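PDB 2Z1U: hydrogenase expression/formation protein HypE from Desulfovibrio vulgaris subsp. vulgaris, which binds ATP and magnesium and, as a HypE-family maturation protein, probably helps make the cyanide ligands of the [NiFe] hydrogenase centre. Local coordinates for residues 192-197 / 251-256; 60-65 / 183-188; 164-169 / 277-282; 243-248 / 319-324; 45-50 / 148-153. One frame throughout, in Å; residues are numbered along the deposited sequence.

Contact 1. Residues 192-197 / 251-256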
# COMPACT_ATOMS: atom_id res chain seq x y z
N ALA A 192 -2.36 25.22 24.10
CA ALA A 192 -3.24 25.18 22.94
C ALA A 192 -2.37 25.19 21.68
O ALA A 192 -2.76 24.67 20.62
CB ALA A 192 -4.18 26.37 22.96
N ASP A 193 -1.18 25.77 21.85
CA ASP A 193 -0.18 26.00 20.81
C ASP A 193 0.42 24.72 20.21
O ASP A 193 1.05 24.75 19.15
CB ASP A 193 0.95 26.85 21.42
CG ASP A 193 1.66 27.70 20.39
OD1 ASP A 193 1.08 27.97 19.32
OD2 ASP A 193 2.81 28.10 20.65
N VAL A 194 0.21 23.59 20.89
CA VAL A 194 0.90 22.35 20.56
C VAL A 194 -0.06 21.35 19.93
O VAL A 194 -0.87 20.72 20.62
CB VAL A 194 1.59 21.72 21.80
CG1 VAL A 194 2.27 20.40 21.43
CG2 VAL A 194 2.60 22.70 22.42
N CYS A 195 0.05 21.20 18.61
CA CYS A 195 -0.74 20.19 17.91
C CYS A 195 0.02 19.65 16.70
O CYS A 195 1.04 20.22 16.29
CB CYS A 195 -2.08 20.77 17.47
SG CYS A 195 -1.91 22.20 16.43
N SER A 196 -0.49 18.56 16.13
CA SER A 196 0.06 18.02 14.91
C SER A 196 0.02 19.05 13.80
O SER A 196 -0.86 19.91 13.75
CB SER A 196 -0.70 16.77 14.47
OG SER A 196 -0.13 16.21 13.30
N ASP A 197 1.00 18.96 12.91
CA ASP A 197 1.13 19.85 11.77
C ASP A 197 0.70 19.14 10.49
O ASP A 197 0.93 19.65 9.39
CB ASP A 197 2.58 20.34 11.66
CG ASP A 197 3.60 19.20 11.58
OD1 ASP A 197 3.27 18.01 11.80
OD2 ASP A 197 4.77 19.51 11.29
N ARG A 251 8.82 26.13 18.50
CA ARG A 251 7.91 26.98 19.29
C ARG A 251 8.30 26.88 20.76
O ARG A 251 8.66 25.80 21.22
CB ARG A 251 6.47 26.50 19.12
CG ARG A 251 5.89 26.71 17.75
CD ARG A 251 4.55 26.00 17.57
NE ARG A 251 3.62 26.90 16.91
CZ ARG A 251 3.40 26.94 15.60
NH1 ARG A 251 4.03 26.11 14.77
NH2 ARG A 251 2.54 27.83 15.12
N GLU A 252 8.23 28.01 21.48
CA GLU A 252 8.54 28.05 22.91
C GLU A 252 7.83 26.93 23.68
O GLU A 252 8.44 26.23 24.48
CB GLU A 252 8.17 29.43 23.50
CG GLU A 252 8.76 29.73 24.88
CD GLU A 252 8.27 31.06 25.44
OE1 GLU A 252 7.54 31.79 24.72
OE2 GLU A 252 8.61 31.40 26.59
N SER A 253 6.54 26.77 23.39
CA SER A 253 5.70 25.74 24.01
C SER A 253 6.16 24.32 23.67
O SER A 253 6.02 23.41 24.49
CB SER A 253 4.26 25.94 23.55
OG SER A 253 4.18 25.70 22.15
N VAL A 254 6.69 24.14 22.47
CA VAL A 254 7.26 22.85 22.05
C VAL A 254 8.61 22.60 22.75
O VAL A 254 8.84 21.52 23.28
CB VAL A 254 7.38 22.74 20.50
CG1 VAL A 254 8.21 21.53 20.09
CG2 VAL A 254 5.98 22.70 19.85
N ARG A 255 9.48 23.62 22.76
CA ARG A 255 10.75 23.55 23.50
C ARG A 255 10.51 23.16 24.96
O ARG A 255 11.16 22.25 25.48
CB ARG A 255 11.51 24.88 23.46
CG ARG A 255 12.24 25.14 22.16
CD ARG A 255 13.36 26.17 22.29
NE ARG A 255 13.92 26.51 20.98
CZ ARG A 255 14.86 25.79 20.36
NH1 ARG A 255 15.35 24.69 20.92
NH2 ARG A 255 15.30 26.17 19.16
N ASN A 256 9.56 23.85 25.59
CA ASN A 256 9.22 23.62 26.99
C ASN A 256 8.59 22.24 27.24
O ASN A 256 8.89 21.59 28.25
CB ASN A 256 8.31 24.73 27.52
CG ASN A 256 9.03 26.06 27.63
OD1 ASN A 256 10.26 26.12 27.80
ND2 ASN A 256 8.27 27.16 27.55
O HOH W 1 4.82 28.78 21.99
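Asp193 and Ser253 form the direct hydrogen bond of this contact: Ser253 OG donates to Asp193 OD2 over 3.1 Å, reaching the oxygen from above the carboxylate, 37° out of its plane. A water accepts from Ser253 N at 3.0 Å; its link to Asp193 OD2 is too short to be relied on and remains doubtful.

The ionic component is looser. Arg251 NE lies 3.7 Å from Asp193 OD1, a long salt bridge in which the guanidinium and carboxylate planes stand 77° apart. The arginine occupies the N-cap position of helix 252-260, and its guanidinium also makes weak, long ion pairs with Asp176 and Glu297.

Apolar contact is limited to Val194 CG2 and Val254 CG2, 4.2 Å apart, while the same valine packs on Leu179 and Thr180 of helix 176-184. Val194 CG2, set anti to its own carbonyl carbon, also lies 3.4 Å from Ser253 OG. The loop between helices 176-184 and 202-212 is thereby joined to the start of helix 252-260.

With a first-turn hydroxyl bonded to its carboxylate, the negative charge of Asp193 is probably stabilised chiefly by Ser253; Arg251 may contribute, though its charge is shared.

Contact 2. Residues 60-65 / 183-188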
# COMPACT_ATOMS: atom_id res chain seq x y z
N VAL A 60 -0.20 5.29 13.92
CA VAL A 60 -0.20 6.30 15.01
C VAL A 60 -1.10 5.88 16.18
O VAL A 60 -2.21 5.34 16.00
CB VAL A 60 -0.56 7.72 14.48
CG1 VAL A 60 -2.01 7.78 14.03
CG2 VAL A 60 -0.26 8.82 15.53
N ASP A 61 -0.58 6.09 17.38
CA ASP A 61 -1.31 5.84 18.60
C ASP A 61 -1.12 7.07 19.47
O ASP A 61 0.02 7.38 19.83
CB ASP A 61 -0.77 4.59 19.28
CG ASP A 61 -1.47 4.28 20.59
OD1 ASP A 61 -0.76 3.89 21.55
OD2 ASP A 61 -2.71 4.43 20.68
N PRO A 62 -2.22 7.77 19.83
CA PRO A 62 -3.63 7.49 19.55
C PRO A 62 -4.06 7.82 18.12
O PRO A 62 -3.33 8.48 17.38
CB PRO A 62 -4.37 8.39 20.55
CG PRO A 62 -3.47 9.55 20.72
CD PRO A 62 -2.07 9.01 20.63
N ILE A 63 -5.26 7.37 17.75
CA ILE A 63 -5.78 7.54 16.40
C ILE A 63 -6.17 8.99 16.16
O ILE A 63 -5.98 9.50 15.06
CB ILE A 63 -7.02 6.63 16.16
CG1 ILE A 63 -6.63 5.15 16.23
CG2 ILE A 63 -7.71 6.96 14.84
CD1 ILE A 63 -7.79 4.20 15.92
N PHE A 64 -6.71 9.62 17.20
CA PHE A 64 -7.12 11.03 17.17
C PHE A 64 -6.25 11.85 18.13
O PHE A 64 -5.96 11.42 19.25
CB PHE A 64 -8.61 11.18 17.52
CG PHE A 64 -9.55 10.44 16.57
CD1 PHE A 64 -9.88 10.98 15.33
CD2 PHE A 64 -10.09 9.21 16.93
CE1 PHE A 64 -10.71 10.29 14.43
CE2 PHE A 64 -10.93 8.51 16.05
CZ PHE A 64 -11.24 9.05 14.79
N PHE A 65 -5.84 13.04 17.67
CA PHE A 65 -4.97 13.95 18.44
C PHE A 65 -5.24 15.39 17.97
O PHE A 65 -5.83 15.57 16.92
CB PHE A 65 -3.48 13.58 18.25
CG PHE A 65 -3.13 13.13 16.85
CD1 PHE A 65 -2.71 14.06 15.89
CD2 PHE A 65 -3.21 11.79 16.49
CE1 PHE A 65 -2.38 13.64 14.60
CE2 PHE A 65 -2.90 11.37 15.19
CZ PHE A 65 -2.48 12.30 14.25
N SER A 183 2.56 13.54 24.23
CA SER A 183 1.85 14.16 25.35
C SER A 183 0.38 13.71 25.44
O SER A 183 -0.13 13.52 26.54
CB SER A 183 1.99 15.69 25.32
OG SER A 183 1.39 16.25 24.18
N GLN A 184 -0.28 13.53 24.29
CA GLN A 184 -1.63 12.94 24.26
C GLN A 184 -1.64 11.57 24.95
O GLN A 184 -2.51 11.28 25.78
CB GLN A 184 -2.15 12.76 22.83
CG GLN A 184 -2.89 13.96 22.28
CD GLN A 184 -4.20 14.24 22.99
OE1 GLN A 184 -5.08 13.39 23.06
NE2 GLN A 184 -4.34 15.45 23.52
N ARG A 185 -0.64 10.76 24.60
CA ARG A 185 -0.54 9.37 25.06
C ARG A 185 -0.33 9.27 26.57
O ARG A 185 -0.51 8.19 27.15
CB ARG A 185 0.57 8.65 24.29
CG ARG A 185 0.32 7.18 24.05
CD ARG A 185 0.89 6.75 22.72
NE ARG A 185 2.34 6.60 22.75
CZ ARG A 185 3.12 6.49 21.68
NH1 ARG A 185 2.60 6.52 20.46
NH2 ARG A 185 4.43 6.35 21.83
N GLN A 186 0.05 10.38 27.19
CA GLN A 186 0.23 10.46 28.64
C GLN A 186 -0.80 11.38 29.30
O GLN A 186 -0.65 11.77 30.46
CB GLN A 186 1.64 10.96 28.98
CG GLN A 186 2.76 10.09 28.43
CD GLN A 186 4.14 10.57 28.85
OE1 GLN A 186 4.33 11.75 29.16
NE2 GLN A 186 5.10 9.65 28.87
N GLY A 187 -1.84 11.74 28.54
CA GLY A 187 -2.92 12.59 29.02
C GLY A 187 -2.54 14.02 29.36
O GLY A 187 -3.16 14.64 30.22
N LEU A 188 -1.51 14.54 28.69
CA LEU A 188 -1.01 15.89 28.95
C LEU A 188 -1.26 16.87 27.80
O LEU A 188 -0.98 16.57 26.65
CB LEU A 188 0.49 15.86 29.27
CG LEU A 188 0.97 15.28 30.60
CD1 LEU A 188 2.46 14.98 30.54
CD2 LEU A 188 0.65 16.20 31.79
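The guanidinium of Arg185 meets the carbonyl oxygen of Asp61 at its edge: NH1 donates to Asp61 O over 2.8 Å with an N-H...O angle of 159°, and the oxygen lies close to the guanidinium plane. The Asp61 carboxylate is turned nearly parallel to that plane, 18° away, yet OD1 lies well out of it, 4.3 Å from NE, so the two charges are merely near each other. Phe65 has Pro62 O at its ring edge, in plane, and the ring of His177 meets it almost perpendicularly. Over one face of the Phe64 ring lies Ile63 CG2, offset toward the rim, and Arg109 makes a cation-pi contact with this ring. Across the contact, Phe65 offers its CB to Gln184 CG at 4.1 Å.

Residues 183-188 finish helix 176-184 in a Schellman motif. Gly187, with a positive phi, is the C-prime residue; Leu188 N returns to Ser183 O, and Gly187 N to Gln184 O. Gln184 points at the loop leading into strand 64-65, and Arg185 reaches it with the far end of its chain. That loop passes through a cis peptide between Asp61 and Pro62, and Pro62 CG packs against Gln184 CB at 4.1 Å.

Arg185 CD lies 3.5 Å from Asp61 OD1, and the turn at chi3 (76°) then swings NE and the guanidinium toward Asp61 O. Beyond the two segments, Arg185 NH2 donates to Pro340 O, while the Asp61 backbone bonds to Arg341.

Contact 3. Residues 164-169 / 277-282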
# COMPACT_ATOMS: atom_id res chain seq x y z
N PRO A 164 27.96 21.34 -2.56
CA PRO A 164 28.62 22.46 -1.88
C PRO A 164 28.05 23.84 -2.26
O PRO A 164 27.87 24.12 -3.45
CB PRO A 164 30.08 22.34 -2.32
CG PRO A 164 30.27 20.87 -2.57
CD PRO A 164 28.93 20.33 -3.03
N GLY A 165 27.79 24.67 -1.25
CA GLY A 165 27.24 26.00 -1.47
C GLY A 165 25.72 26.10 -1.42
O GLY A 165 25.18 27.21 -1.38
N ASP A 166 25.04 24.95 -1.41
CA ASP A 166 23.57 24.90 -1.31
C ASP A 166 23.08 25.46 0.02
O ASP A 166 23.70 25.23 1.07
CB ASP A 166 23.07 23.46 -1.45
CG ASP A 166 23.04 22.97 -2.89
OD1 ASP A 166 23.34 23.74 -3.83
OD2 ASP A 166 22.69 21.79 -3.08
N ALA A 167 21.97 26.19 -0.01
CA ALA A 167 21.29 26.59 1.21
C ALA A 167 20.40 25.44 1.69
O ALA A 167 19.92 24.64 0.89
CB ALA A 167 20.48 27.85 0.98
N ILE A 168 20.22 25.34 3.00
CA ILE A 168 19.29 24.36 3.58
C ILE A 168 18.19 25.16 4.20
O ILE A 168 18.43 25.99 5.09
CB ILE A 168 19.95 23.46 4.66
CG1 ILE A 168 21.19 22.75 4.12
CG2 ILE A 168 18.93 22.42 5.18
CD1 ILE A 168 22.01 22.01 5.20
N LEU A 169 16.98 24.97 3.67
CA LEU A 169 15.80 25.69 4.12
C LEU A 169 14.83 24.73 4.82
O LEU A 169 14.71 23.55 4.46
CB LEU A 169 15.07 26.36 2.93
CG LEU A 169 15.81 27.22 1.92
CD1 LEU A 169 14.79 27.75 0.89
CD2 LEU A 169 16.56 28.39 2.59
N ILE A 277 16.67 21.90 -0.23
CA ILE A 277 18.09 22.20 -0.49
C ILE A 277 18.24 22.57 -1.96
O ILE A 277 17.70 21.86 -2.83
CB ILE A 277 19.01 21.02 -0.05
CG1 ILE A 277 18.87 20.80 1.46
CG2 ILE A 277 20.48 21.29 -0.39
CD1 ILE A 277 19.46 19.50 2.01
N LEU A 278 18.93 23.68 -2.22
CA LEU A 278 19.04 24.29 -3.55
C LEU A 278 20.20 25.32 -3.59
O LEU A 278 20.59 25.85 -2.54
CB LEU A 278 17.71 24.96 -3.93
CG LEU A 278 17.36 26.40 -3.47
CD1 LEU A 278 16.06 26.79 -4.11
CD2 LEU A 278 17.27 26.55 -1.95
N PRO A 279 20.73 25.65 -4.79
CA PRO A 279 21.80 26.65 -4.88
C PRO A 279 21.46 27.97 -4.20
O PRO A 279 20.30 28.38 -4.14
CB PRO A 279 21.93 26.89 -6.39
CG PRO A 279 21.47 25.63 -7.01
CD PRO A 279 20.37 25.12 -6.12
N GLU A 280 22.51 28.64 -3.71
CA GLU A 280 22.39 29.88 -2.97
C GLU A 280 21.56 30.97 -3.67
O GLU A 280 20.77 31.65 -3.02
CB GLU A 280 23.79 30.40 -2.59
CG GLU A 280 23.84 31.67 -1.74
CD GLU A 280 22.90 31.65 -0.54
OE1 GLU A 280 22.19 32.66 -0.31
OE2 GLU A 280 22.87 30.62 0.18
N GLU A 281 21.71 31.11 -4.99
CA GLU A 281 21.07 32.25 -5.69
C GLU A 281 19.55 32.10 -5.86
O GLU A 281 18.85 33.06 -6.21
CB GLU A 281 21.78 32.60 -7.01
CG GLU A 281 21.31 31.84 -8.26
CD GLU A 281 22.03 30.52 -8.47
OE1 GLU A 281 22.85 30.12 -7.60
OE2 GLU A 281 21.78 29.88 -9.51
N ARG A 282 19.04 30.90 -5.59
CA ARG A 282 17.61 30.63 -5.59
C ARG A 282 17.02 30.56 -4.19
O ARG A 282 15.80 30.45 -4.04
CB ARG A 282 17.32 29.32 -6.33
CG ARG A 282 16.92 29.49 -7.78
CD ARG A 282 18.06 29.21 -8.74
NE ARG A 282 17.62 28.34 -9.83
CZ ARG A 282 17.14 28.76 -11.00
NH1 ARG A 282 17.04 30.06 -11.25
NH2 ARG A 282 16.76 27.88 -11.91
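Ala167 and Leu278 form an antiparallel hydrogen-bonded pair, with Ala167 N to Leu278 O at 2.9 Å and a weak return bond from Leu278 N to Ala167 O at 3.4 Å, and next to them Ile168 and Ile277 form the non-hydrogen-bonded pair. Strands 167-170 and 275-278 are thus neighbours in the seven-stranded mixed sheet of the AIR-synthase-like C-terminal domain.

On the face bearing the isoleucines, the two side chains lie side by side and point the same way, CG1 of Ile168 to CG1 of Ile277 at 4.0 Å; Leu230 and Ile233 of helix 225-237 pack against them. The other face belongs to helix 280-291: Leu278 CD2 touches Leu169 CD1 at 4.0 Å, and Ala286 lies against both leucines. Leu278 reaches there with its CG between backbone N and carbonyl carbon (chi1 85°).

Past the paired residues, Asp166 crosses Ile277 at about a right angle, its CB and OD2 each 3.5 Å from Ile277 CG2. Glu280 bends at chi2 and brings OE2 to 3.7 Å from Ala167 CB.

The approach of Asp166 OD1 to Pro279 N, 3.4 Å, is no hydrogen bond, because proline has no N-H. Both carboxylates depend on partners outside the strand pair: Asp166 OD2 bonds to His216 ND1 and Arg163 N, and Glu280 OE2 forms a salt bridge with Arg301.

Contact 4. Residues 243-248 / 319-324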
# COMPACT_ATOMS: atom_id res chain seq x y z
N VAL A 243 24.42 23.37 10.15
CA VAL A 243 23.15 23.92 10.58
C VAL A 243 23.36 24.87 11.77
O VAL A 243 24.27 24.66 12.57
CB VAL A 243 22.16 22.77 10.90
CG1 VAL A 243 21.19 23.14 12.03
CG2 VAL A 243 21.37 22.41 9.62
N LEU A 244 22.56 25.93 11.85
CA LEU A 244 22.68 26.90 12.95
C LEU A 244 21.54 26.71 13.94
O LEU A 244 20.36 26.91 13.59
CB LEU A 244 22.67 28.34 12.39
CG LEU A 244 22.98 29.49 13.36
CD1 LEU A 244 24.38 29.38 13.99
CD2 LEU A 244 22.81 30.83 12.66
N GLU A 245 21.87 26.34 15.19
CA GLU A 245 20.84 25.98 16.18
C GLU A 245 19.74 27.05 16.34
O GLU A 245 18.55 26.73 16.38
CB GLU A 245 21.43 25.65 17.56
CG GLU A 245 20.39 25.08 18.55
CD GLU A 245 21.00 24.56 19.84
OE1 GLU A 245 22.00 25.12 20.29
OE2 GLU A 245 20.49 23.59 20.42
N THR A 246 20.18 28.30 16.44
CA THR A 246 19.28 29.42 16.69
C THR A 246 18.32 29.66 15.52
O THR A 246 17.29 30.27 15.72
CB THR A 246 20.01 30.75 17.02
OG1 THR A 246 20.95 31.07 15.98
CG2 THR A 246 20.70 30.68 18.38
N ALA A 247 18.70 29.19 14.33
CA ALA A 247 17.91 29.38 13.10
C ALA A 247 16.85 28.30 12.89
O ALA A 247 15.92 28.49 12.09
CB ALA A 247 18.82 29.49 11.87
N VAL A 248 16.98 27.17 13.60
CA VAL A 248 15.97 26.09 13.53
C VAL A 248 14.78 26.52 14.40
O VAL A 248 14.95 26.71 15.59
CB VAL A 248 16.51 24.70 13.97
CG1 VAL A 248 15.46 23.60 13.75
CG2 VAL A 248 17.79 24.37 13.23
N VAL A 319 26.52 15.68 10.09
CA VAL A 319 25.70 16.87 10.25
C VAL A 319 26.18 17.63 11.48
O VAL A 319 26.05 17.13 12.60
CB VAL A 319 24.22 16.51 10.42
CG1 VAL A 319 23.39 17.78 10.64
CG2 VAL A 319 23.70 15.74 9.19
N VAL A 320 26.72 18.82 11.27
CA VAL A 320 27.22 19.62 12.38
C VAL A 320 26.46 20.92 12.63
O VAL A 320 26.27 21.76 11.73
CB VAL A 320 28.78 19.78 12.37
CG1 VAL A 320 29.40 19.41 11.02
CG2 VAL A 320 29.25 21.15 12.89
N MET A 321 26.00 21.06 13.86
CA MET A 321 25.19 22.20 14.26
C MET A 321 26.06 23.16 15.04
O MET A 321 26.68 22.77 16.06
CB MET A 321 24.00 21.74 15.12
CG MET A 321 23.02 22.87 15.47
SD MET A 321 21.46 22.27 16.16
CE MET A 321 21.95 21.70 17.79
N GLU A 322 26.13 24.40 14.56
CA GLU A 322 26.69 25.46 15.38
C GLU A 322 25.66 25.79 16.45
O GLU A 322 24.52 26.17 16.16
CB GLU A 322 27.05 26.71 14.58
CG GLU A 322 27.57 27.80 15.48
CD GLU A 322 27.93 29.08 14.75
OE1 GLU A 322 28.11 29.02 13.52
OE2 GLU A 322 28.02 30.13 15.42
N THR A 323 26.08 25.60 17.69
CA THR A 323 25.25 25.66 18.87
C THR A 323 24.91 27.13 19.25
O THR A 323 25.63 28.04 18.85
CB THR A 323 26.04 24.91 19.96
OG1 THR A 323 25.64 23.52 19.98
CG2 THR A 323 25.93 25.55 21.31
N ALA A 324 23.82 27.34 20.01
CA ALA A 324 23.45 28.70 20.49
C ALA A 324 24.47 29.29 21.44
O ALA A 324 24.52 30.51 21.64
CB ALA A 324 22.09 28.66 21.16
O HOH W 2 23.28 28.72 16.83
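Val243 and Met321 sit opposite each other in a parallel pair, CA to CA 4.5 Å, where strands 240-244 and 319-322 run together in the seven-stranded mixed sheet of the AIR-synthase-like fold. Three backbone bonds hold the strands: Val243 N to Val320 O, Glu322 N to Val243 O at 2.7 Å, and Glu245 N to Glu322 O with a nearly straight N-H...O angle of 172°. Val243 CG1 touches Met321 CG on one face, against which Leu230 of helix 225-237 also packs. On the opposite face Leu244 CD1 lies alongside the extended Glu322 chain, 3.6 Å from its CD.

Glu245 opens the 3-10 segment 245-247 and points at the other strand. Its CB lies over the strand end, 3.4 Å from Glu322 O and close to Met321 SD. CG, anti to the backbone N (chi1 -172°), continues the same direction and runs alongside the SD-CE bond of Met321, 3.8 Å from each atom. Met321, bent at chi3, turns its methyl toward the carboxylate, so CD and OE2 each lie 3.6 Å from CE. The extended chain leaves OE1 beyond the methionine, just after the strand, where it accepts from Ala324 N at 2.9 Å through its anti lone pair. The strand-end backbone is thereby held by a side chain after regular pairing has ceased.

Thr246 CG2 packs on Ala324 CB. Beside it, Glu322 O carries a second donor: a water that also accepts from Thr246 N.

Contact 5. Residues 45-50 / 148-153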
# COMPACT_ATOMS: atom_id res chain seq x y z
N LEU A 45 -5.96 4.32 -14.74
CA LEU A 45 -5.33 5.62 -14.57
C LEU A 45 -4.74 6.14 -15.89
O LEU A 45 -4.04 5.41 -16.60
CB LEU A 45 -4.23 5.49 -13.51
CG LEU A 45 -4.46 5.77 -12.02
CD1 LEU A 45 -5.86 5.50 -11.49
CD2 LEU A 45 -3.42 5.08 -11.18
N ASP A 46 -5.03 7.39 -16.22
CA ASP A 46 -4.39 8.02 -17.37
C ASP A 46 -3.32 8.99 -16.92
O ASP A 46 -3.64 10.11 -16.54
CB ASP A 46 -5.41 8.78 -18.22
CG ASP A 46 -6.33 7.86 -18.95
OD1 ASP A 46 -5.83 6.97 -19.67
OD2 ASP A 46 -7.56 8.04 -18.80
N LEU A 47 -2.06 8.57 -16.98
CA LEU A 47 -0.96 9.40 -16.44
C LEU A 47 0.21 9.69 -17.40
O LEU A 47 0.57 8.86 -18.24
CB LEU A 47 -0.44 8.80 -15.13
CG LEU A 47 -1.32 8.91 -13.88
CD1 LEU A 47 -0.79 7.99 -12.79
CD2 LEU A 47 -1.38 10.35 -13.39
N THR A 48 0.81 10.87 -17.25
CA THR A 48 1.93 11.28 -18.11
C THR A 48 3.34 10.87 -17.64
O THR A 48 3.98 11.56 -16.82
CB THR A 48 1.88 12.80 -18.47
OG1 THR A 48 0.54 13.15 -18.86
CG2 THR A 48 2.84 13.13 -19.63
N GLY A 49 3.85 9.71 -18.11
CA GLY A 49 5.24 9.43 -18.44
C GLY A 49 6.08 9.13 -17.21
O GLY A 49 6.10 8.02 -16.65
N PRO A 50 7.06 10.06 -16.89
CA PRO A 50 7.90 9.87 -15.71
C PRO A 50 7.04 10.10 -14.47
O PRO A 50 6.46 11.18 -14.31
CB PRO A 50 8.98 10.96 -15.84
CG PRO A 50 8.78 11.56 -17.22
CD PRO A 50 7.36 11.32 -17.59
N ILE A 148 0.71 7.98 -6.37
CA ILE A 148 1.30 8.08 -7.69
C ILE A 148 1.14 9.50 -8.22
O ILE A 148 0.06 10.09 -8.17
CB ILE A 148 0.71 7.00 -8.65
CG1 ILE A 148 1.55 6.90 -9.93
CG2 ILE A 148 -0.75 7.26 -8.98
CD1 ILE A 148 2.63 5.82 -9.81
N GLY A 149 2.23 10.04 -8.76
CA GLY A 149 2.24 11.39 -9.29
C GLY A 149 3.10 11.56 -10.53
O GLY A 149 3.93 10.71 -10.86
N GLU A 150 2.90 12.68 -11.21
CA GLU A 150 3.62 13.02 -12.43
C GLU A 150 4.84 13.90 -12.09
O GLU A 150 4.69 14.97 -11.49
CB GLU A 150 2.66 13.71 -13.40
CG GLU A 150 1.50 12.79 -13.81
CD GLU A 150 0.29 13.51 -14.39
OE1 GLU A 150 -0.18 14.50 -13.78
OE2 GLU A 150 -0.20 13.07 -15.46
N ILE A 151 6.04 13.46 -12.46
CA ILE A 151 7.23 14.26 -12.20
C ILE A 151 7.21 15.54 -13.04
O ILE A 151 6.87 15.50 -14.23
CB ILE A 151 8.55 13.46 -12.32
CG1 ILE A 151 8.64 12.45 -11.16
CG2 ILE A 151 9.77 14.39 -12.27
CD1 ILE A 151 9.61 11.32 -11.37
N LEU A 152 7.52 16.66 -12.39
CA LEU A 152 7.35 17.99 -12.97
C LEU A 152 8.61 18.57 -13.60
O LEU A 152 8.53 19.50 -14.39
CB LEU A 152 6.80 18.98 -11.93
CG LEU A 152 5.42 18.68 -11.33
CD1 LEU A 152 5.20 19.53 -10.09
CD2 LEU A 152 4.30 18.88 -12.35
N VAL A 153 9.77 18.02 -13.24
CA VAL A 153 11.05 18.59 -13.68
C VAL A 153 12.12 17.54 -13.93
O VAL A 153 12.10 16.47 -13.32
CB VAL A 153 11.63 19.62 -12.66
CG1 VAL A 153 10.90 20.94 -12.75
CG2 VAL A 153 11.62 19.06 -11.23
O HOH W 3 5.35 14.22 -16.16
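Leu47 is the bump that Ile148 receives: its CD1 rests between CG1 and CG2 of the isoleucine, 3.9 Å from either, so the methyl settles into the fork of the branched chain. Ile148 CG2 also faces Leu45 CD2 at 4.1 Å, and Tyr91 of strand 87-99 touches all three side chains. The other branch of Leu47 serves a different neighbour. CD2 lies against the end of Glu150, 3.6 Å from OE2 and 3.7 Å from CD.

Glu150 runs extended from a CG placed anti to the carbonyl carbon (chi1 -62°), which carries its carboxylate past the leucine to Thr48. There OE2 accepts from Thr48 N at 3.0 Å, through its anti lone pair and nearly straight, at 166°; Thr48 OG1 adds a weak bond to the same oxygen. Past Gly49, which has a positive phi, Pro50 and Ile151 meet flank to flank, CB to CB at 4.3 Å, and Ile151 N donates to Pro50 O at 3.0 Å. This begins the antiparallel pairing of strands 50-58 and 141-151. A water donates to both Thr48 O and Ile151 O, bridging the two backbones.

Leu45, Asp46 and Pro50 pair in antiparallel fashion with a strand of the second subunit, so the sheet continues across the dimer interface.

The Glu150 carboxylate is shared between roles: OE2 holds the Thr48 amide while OE1 forms a salt bridge with Arg90, which probably keeps the group ionised and its rotation fixed.

Contact 5 closes within the N-terminal AIR-synthase-like range, contacts 1 and 3 within the C-terminal one, and contact 2 spans the two. Contacts 3 and 4 share the seven-stranded sheet, their centres about 16 Å apart. Contacts 1 and 2 have centres about 14 Å apart and touch through Ser196 CB and Phe65 CE1 at 3.6 Å; contact 1 also touches contact 4 (Arg255 NH2 to Val248 O, 3.6 Å), and helix 252-260 follows strand 240-244. Contact 5, at the subunit interface, has its centre about 37 Å from those of contacts 1, 2 and 4. Along the chain, contact 2 crosses contacts 5 and 3, and contact 4 crosses 1 and 3; contact 2 ties the N-terminal range to the C-terminal one.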